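Local coordinates for lipoprotein (Klebsiella pneumoniae subsp. pneumoniae, PDB 4HWM), which is a bacterial lipoprotein of the YedD-like family whose function is unknown, built as a small closed beta barrel with a C-terminal helix, at residues Thr51-Gly65 against Ile74-Val86. Numbering follows the deposited sequence.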
loop_
_atom_site.group_PDB
_atom_site.type_symbol
_atom_site.label_atom_id
_atom_site.label_comp_id
_atom_site.label_asym_id
_atom_site.label_seq_id
_atom_site.Cartn_x
_atom_site.Cartn_y
_atom_site.Cartn_z
ATOM N N THR A 51 0.687 6.049 2.244
ATOM C CA THR A 51 0.469 4.641 2.036
ATOM C C THR A 51 1.307 3.788 2.957
ATOM O O THR A 51 2.282 4.259 3.563
ATOM C CB THR A 51 0.790 4.256 0.597
ATOM O OG1 THR A 51 2.201 4.354 0.402
ATOM C CG2 THR A 51 0.005 5.136 -0.440
ATOM N N PHE A 52 0.955 2.511 3.000
ATOM C CA PHE A 52 1.713 1.530 3.779
ATOM C C PHE A 52 1.580 0.189 3.109
ATOM O O PHE A 52 0.453 -0.305 2.936
ATOM C CB PHE A 52 1.151 1.466 5.203
ATOM C CG PHE A 52 2.067 0.823 6.215
ATOM C CD1 PHE A 52 3.275 1.405 6.535
ATOM C CD2 PHE A 52 1.709 -0.357 6.846
ATOM C CE1 PHE A 52 4.087 0.837 7.510
ATOM C CE2 PHE A 52 2.523 -0.936 7.787
ATOM C CZ PHE A 52 3.724 -0.358 8.098
ATOM N N ASP A 53 2.719 -0.381 2.718
ATOM C CA ASP A 53 2.781 -1.644 1.951
ATOM C C ASP A 53 3.320 -2.680 2.929
ATOM O O ASP A 53 4.465 -2.535 3.356
ATOM C CB ASP A 53 3.705 -1.423 0.746
ATOM C CG ASP A 53 3.951 -2.674 -0.084
ATOM O OD1 ASP A 53 3.890 -3.789 0.449
ATOM O OD2 ASP A 53 4.239 -2.506 -1.278
ATOM N N CYS A 54 2.483 -3.656 3.315
ATOM C CA CYS A 54 2.838 -4.612 4.374
ATOM C C CYS A 54 2.618 -6.002 3.844
ATOM O O CYS A 54 1.510 -6.345 3.455
ATOM C CB CYS A 54 1.985 -4.348 5.613
ATOM S SG CYS A 54 2.373 -5.367 7.022
ATOM N N ARG A 55 3.674 -6.796 3.809
ATOM C CA ARG A 55 3.606 -8.147 3.265
ATOM C C ARG A 55 4.126 -9.103 4.312
ATOM O O ARG A 55 5.051 -8.780 5.020
ATOM C CB ARG A 55 4.427 -8.233 2.004
ATOM C CG ARG A 55 3.993 -7.180 1.011
ATOM C CD ARG A 55 4.679 -7.318 -0.275
ATOM N NE ARG A 55 4.610 -6.098 -1.072
ATOM C CZ ARG A 55 4.877 -5.992 -2.360
ATOM N NH1 ARG A 55 5.268 -7.050 -3.068
ATOM N NH2 ARG A 55 4.803 -4.800 -2.927
ATOM N N GLN A 56 3.523 -10.271 4.419
ATOM C CA GLN A 56 3.854 -11.177 5.499
ATOM C C GLN A 56 3.742 -12.630 5.078
ATOM O O GLN A 56 2.865 -13.023 4.303
ATOM C CB GLN A 56 2.944 -10.936 6.693
ATOM C CG GLN A 56 1.483 -11.139 6.444
ATOM C CD GLN A 56 0.661 -10.727 7.619
ATOM O OE1 GLN A 56 0.577 -11.473 8.624
ATOM N NE2 GLN A 56 0.033 -9.571 7.526
ATOM N N TRP A 57 4.660 -13.424 5.609
ATOM C CA TRP A 57 4.516 -14.868 5.592
ATOM C C TRP A 57 5.274 -15.391 6.812
ATOM O O TRP A 57 4.750 -15.318 7.913
ATOM C CB TRP A 57 4.956 -15.470 4.253
ATOM C CG TRP A 57 4.778 -16.955 4.238
ATOM C CD1 TRP A 57 3.695 -17.661 4.710
ATOM C CD2 TRP A 57 5.703 -17.902 3.752
ATOM N NE1 TRP A 57 3.917 -19.012 4.549
ATOM C CE2 TRP A 57 5.146 -19.186 3.975
ATOM C CE3 TRP A 57 6.962 -17.806 3.165
ATOM C CZ2 TRP A 57 5.798 -20.354 3.602
ATOM C CZ3 TRP A 57 7.618 -18.963 2.807
ATOM C CH2 TRP A 57 7.039 -20.231 3.039
ATOM N N GLN A 58 6.505 -15.849 6.641
ATOM C CA GLN A 58 7.340 -16.221 7.780
ATOM C C GLN A 58 7.847 -14.988 8.516
ATOM O O GLN A 58 8.096 -15.044 9.716
ATOM C CB GLN A 58 8.523 -17.121 7.391
ATOM C CG GLN A 58 8.137 -18.416 6.715
ATOM C CD GLN A 58 7.332 -19.318 7.579
ATOM O OE1 GLN A 58 7.698 -19.581 8.729
ATOM N NE2 GLN A 58 6.214 -19.796 7.052
ATOM N N ARG A 59 8.022 -13.892 7.775
ATOM C CA ARG A 59 8.392 -12.604 8.320
ATOM C C ARG A 59 7.519 -11.530 7.686
ATOM O O ARG A 59 6.892 -11.771 6.659
ATOM C CB ARG A 59 9.859 -12.291 8.031
ATOM C CG ARG A 59 10.817 -13.230 8.759
ATOM C CD ARG A 59 12.270 -12.865 8.499
ATOM N NE ARG A 59 12.654 -13.130 7.112
ATOM C CZ ARG A 59 13.722 -12.624 6.482
ATOM N NH1 ARG A 59 14.567 -11.815 7.099
ATOM N NH2 ARG A 59 13.937 -12.931 5.207
ATOM N N VAL A 60 7.503 -10.368 8.326
ATOM C CA VAL A 60 6.794 -9.192 7.857
ATOM C C VAL A 60 7.799 -8.220 7.251
ATOM O O VAL A 60 8.894 -8.009 7.800
ATOM C CB VAL A 60 6.081 -8.510 9.049
ATOM C CG1 VAL A 60 5.412 -7.229 8.635
ATOM C CG2 VAL A 60 5.080 -9.452 9.701
ATOM N N ILE A 61 7.434 -7.634 6.123
ATOM C CA ILE A 61 8.165 -6.530 5.538
ATOM C C ILE A 61 7.130 -5.451 5.264
ATOM O O ILE A 61 6.158 -5.687 4.557
ATOM C CB ILE A 61 8.965 -6.922 4.269
ATOM C CG1 ILE A 61 9.629 -5.677 3.663
ATOM C CG2 ILE A 61 8.124 -7.624 3.231
ATOM C CD1 ILE A 61 10.830 -5.989 2.809
ATOM N N ALA A 62 7.329 -4.294 5.869
ATOM C CA ALA A 62 6.399 -3.199 5.731
ATOM C C ALA A 62 7.141 -1.892 5.416
ATOM O O ALA A 62 8.234 -1.643 5.938
ATOM C CB ALA A 62 5.587 -3.071 7.002
ATOM N N GLN A 63 6.553 -1.083 4.542
ATOM C CA GLN A 63 7.185 0.152 4.073
ATOM C C GLN A 63 6.165 1.245 3.886
ATOM O O GLN A 63 5.226 1.070 3.123
ATOM C CB GLN A 63 7.864 -0.057 2.718
ATOM C CG GLN A 63 8.892 -1.206 2.682
ATOM C CD GLN A 63 9.175 -1.600 1.274
ATOM O OE1 GLN A 63 8.880 -2.731 0.868
ATOM N NE2 GLN A 63 9.647 -0.648 0.479
ATOM N N PRO A 64 6.368 2.390 4.556
ATOM C CA PRO A 64 5.551 3.556 4.255
ATOM C C PRO A 64 5.826 4.067 2.828
ATOM O O PRO A 64 6.884 3.816 2.255
ATOM C CB PRO A 64 5.979 4.567 5.331
ATOM C CG PRO A 64 6.466 3.671 6.508
ATOM C CD PRO A 64 7.196 2.574 5.766
ATOM N N GLY A 65 4.884 4.819 2.265
ATOM C CA GLY A 65 5.052 5.447 0.967
ATOM C C GLY A 65 4.076 6.602 0.774
ATOM O O GLY A 65 3.391 7.007 1.708
ATOM N N ILE A 74 -1.797 6.902 -11.357
ATOM C CA ILE A 74 -1.461 6.832 -9.927
ATOM C C ILE A 74 -0.408 5.757 -9.643
ATOM O O ILE A 74 -0.528 4.626 -10.098
ATOM C CB ILE A 74 -2.710 6.524 -9.090
ATOM C CG1 ILE A 74 -3.737 7.648 -9.274
ATOM C CG2 ILE A 74 -2.358 6.368 -7.604
ATOM C CD1 ILE A 74 -3.278 8.982 -8.704
ATOM N N TYR A 75 0.591 6.156 -8.862
ATOM C CA TYR A 75 1.665 5.273 -8.394
ATOM C C TYR A 75 1.818 5.351 -6.885
ATOM O O TYR A 75 1.596 6.400 -6.297
ATOM C CB TYR A 75 2.984 5.714 -8.986
ATOM C CG TYR A 75 3.013 5.669 -10.501
ATOM C CD1 TYR A 75 2.567 6.750 -11.247
ATOM C CD2 TYR A 75 3.456 4.533 -11.175
ATOM C CE1 TYR A 75 2.584 6.707 -12.636
ATOM C CE2 TYR A 75 3.480 4.482 -12.584
ATOM C CZ TYR A 75 3.036 5.573 -13.293
ATOM O OH TYR A 75 3.068 5.546 -14.673
ATOM N N ASN A 76 2.224 4.243 -6.273
ATOM C CA ASN A 76 2.769 4.273 -4.940
ATOM C C ASN A 76 4.289 4.436 -5.030
ATOM O O ASN A 76 4.933 3.679 -5.725
ATOM C CB ASN A 76 2.411 3.011 -4.155
ATOM C CG ASN A 76 2.821 3.116 -2.692
ATOM O OD1 ASN A 76 2.795 4.206 -2.120
ATOM N ND2 ASN A 76 3.210 1.998 -2.085
ATOM N N VAL A 77 4.831 5.410 -4.309
ATOM C CA VAL A 77 6.276 5.620 -4.188
ATOM C C VAL A 77 6.674 5.299 -2.748
ATOM O O VAL A 77 6.259 5.977 -1.828
ATOM C CB VAL A 77 6.700 7.084 -4.531
ATOM C CG1 VAL A 77 8.216 7.206 -4.477
ATOM C CG2 VAL A 77 6.130 7.496 -5.889
ATOM N N THR A 78 7.454 4.243 -2.533
ATOM C CA THR A 78 7.811 3.889 -1.161
ATOM C C THR A 78 8.944 4.754 -0.686
ATOM O O THR A 78 9.639 5.367 -1.497
ATOM C CB THR A 78 8.257 2.433 -1.004
ATOM O OG1 THR A 78 9.490 2.258 -1.706
ATOM C CG2 THR A 78 7.228 1.469 -1.486
ATOM N N ALA A 79 9.190 4.720 0.628
ATOM C CA ALA A 79 10.255 5.510 1.256
ATOM C C ALA A 79 11.657 5.131 0.752
ATOM O O ALA A 79 12.593 5.902 0.928
ATOM C CB ALA A 79 10.168 5.417 2.783
ATOM N N SER A 80 11.778 3.945 0.136
ATOM C CA SER A 80 13.016 3.510 -0.536
ATOM C C SER A 80 13.019 3.814 -2.033
ATOM O O SER A 80 13.931 3.400 -2.749
ATOM C CB SER A 80 13.212 2.009 -0.337
ATOM O OG SER A 80 13.189 1.694 1.034
ATOM N N LEU A 81 11.988 4.518 -2.506
ATOM C CA LEU A 81 11.829 4.940 -3.904
ATOM C C LEU A 81 11.523 3.797 -4.892
ATOM O O LEU A 81 11.777 3.905 -6.090
ATOM C CB LEU A 81 12.993 5.822 -4.382
ATOM C CG LEU A 81 13.123 7.236 -3.812
ATOM C CD1 LEU A 81 14.345 7.935 -4.434
ATOM C CD2 LEU A 81 11.859 8.071 -4.030
ATOM N N ASP A 82 10.905 2.727 -4.403
ATOM C CA ASP A 82 10.229 1.796 -5.308
ATOM C C ASP A 82 8.992 2.551 -5.835
ATOM O O ASP A 82 8.344 3.276 -5.075
ATOM C CB ASP A 82 9.792 0.506 -4.601
ATOM C CG ASP A 82 10.881 -0.115 -3.743
ATOM O OD1 ASP A 82 11.972 -0.434 -4.288
ATOM O OD2 ASP A 82 10.626 -0.298 -2.518
ATOM N N ILE A 83 8.698 2.393 -7.121
ATOM C CA ILE A 83 7.547 3.037 -7.770
ATOM C C ILE A 83 6.651 1.978 -8.402
ATOM O O ILE A 83 7.092 1.217 -9.251
ATOM C CB ILE A 83 8.014 4.072 -8.801
ATOM C CG1 ILE A 83 8.774 5.202 -8.097
ATOM C CG2 ILE A 83 6.853 4.675 -9.543
ATOM C CD1 ILE A 83 9.343 6.266 -9.051
ATOM N N TYR A 84 5.387 1.941 -7.978
ATOM C CA TYR A 84 4.464 0.910 -8.385
ATOM C C TYR A 84 3.142 1.507 -8.850
ATOM O O TYR A 84 2.443 2.138 -8.056
ATOM C CB TYR A 84 4.151 0.020 -7.192
ATOM C CG TYR A 84 5.321 -0.661 -6.525
ATOM C CD1 TYR A 84 6.104 -1.560 -7.203
ATOM C CD2 TYR A 84 5.578 -0.457 -5.188
ATOM C CE1 TYR A 84 7.172 -2.207 -6.554
ATOM C CE2 TYR A 84 6.618 -1.112 -4.537
ATOM C CZ TYR A 84 7.410 -1.981 -5.223
ATOM O OH TYR A 84 8.452 -2.615 -4.552
ATOM N N PRO A 85 2.755 1.232 -10.103
ATOM C CA PRO A 85 1.444 1.689 -10.539
ATOM C C PRO A 85 0.333 0.988 -9.778
ATOM O O PRO A 85 0.427 -0.209 -9.493
ATOM C CB PRO A 85 1.416 1.342 -12.040
ATOM C CG PRO A 85 2.478 0.337 -12.252
ATOM C CD PRO A 85 3.514 0.581 -11.201
ATOM N N VAL A 86 -0.704 1.738 -9.456
ATOM C CA VAL A 86 -1.890 1.224 -8.775
ATOM C C VAL A 86 -3.092 1.435 -9.688
ATOM O O VAL A 86 -3.368 2.572 -10.107
ATOM C CB VAL A 86 -2.135 1.993 -7.468
ATOM C CG1 VAL A 86 -3.343 1.428 -6.719
ATOM C CG2 VAL A 86 -0.919 1.937 -6.583
HETATM O O HOH W 1 3.848 2.095 0.738
#
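Thr51 and Asn76 meet at the buried end of the contact. Their side chains pass alongside, pointing opposite ways, and Asn76 CG, anti to the backbone N (chi1 -172°), brings OD1 to where Thr51 OG1 donates to it over 2.6 Å. The hydroxyl reaches the amide oxygen at a C=O...O angle of 120°, tilted out of the carbonyl plane. A water ties the two residues together a second time: it gives one hydrogen to Thr51 OG1 and the other to Gln63 O, and accepts from Asn76 ND2 at 2.9 Å. The amide nitrogen also bonds to Tyr95, so both ends of Asn76 are engaged, which supports the modelled orientation of the amide. Tyr95 OH is also hydrogen-bonded to Asp53 OD2, while Arg55 holds the same carboxylate side-on with NE and NH2. Next to this polar knot the backbones close up, Gly65 CA lying 3.8 Å from Thr78 CA in an antiparallel non-hydrogen-bonded pair, and Ala79 N bonds to Pro64 O at 3.0 Å.

Gln63, extended beyond CG, reaches across toward the more open side and sends NE2 to Asp82 OD2 over 3.2 Å; the oxygen lies in the amide plane, although amide and carboxylate stand nearly perpendicular. Thr78 OG1 donates to that same oxygen from above the carboxylate and accepts from Asp82 N, bracing the type I turn from Thr78 to Leu81. The side chains of Ala79 and Ser80, at the solvent-exposed corners of the turn, touch only lightly. With 113° between the axes of 60-65 and 74-78, successive antiparallel hairpins in sequence order form this protein's closed up-and-down beta barrel.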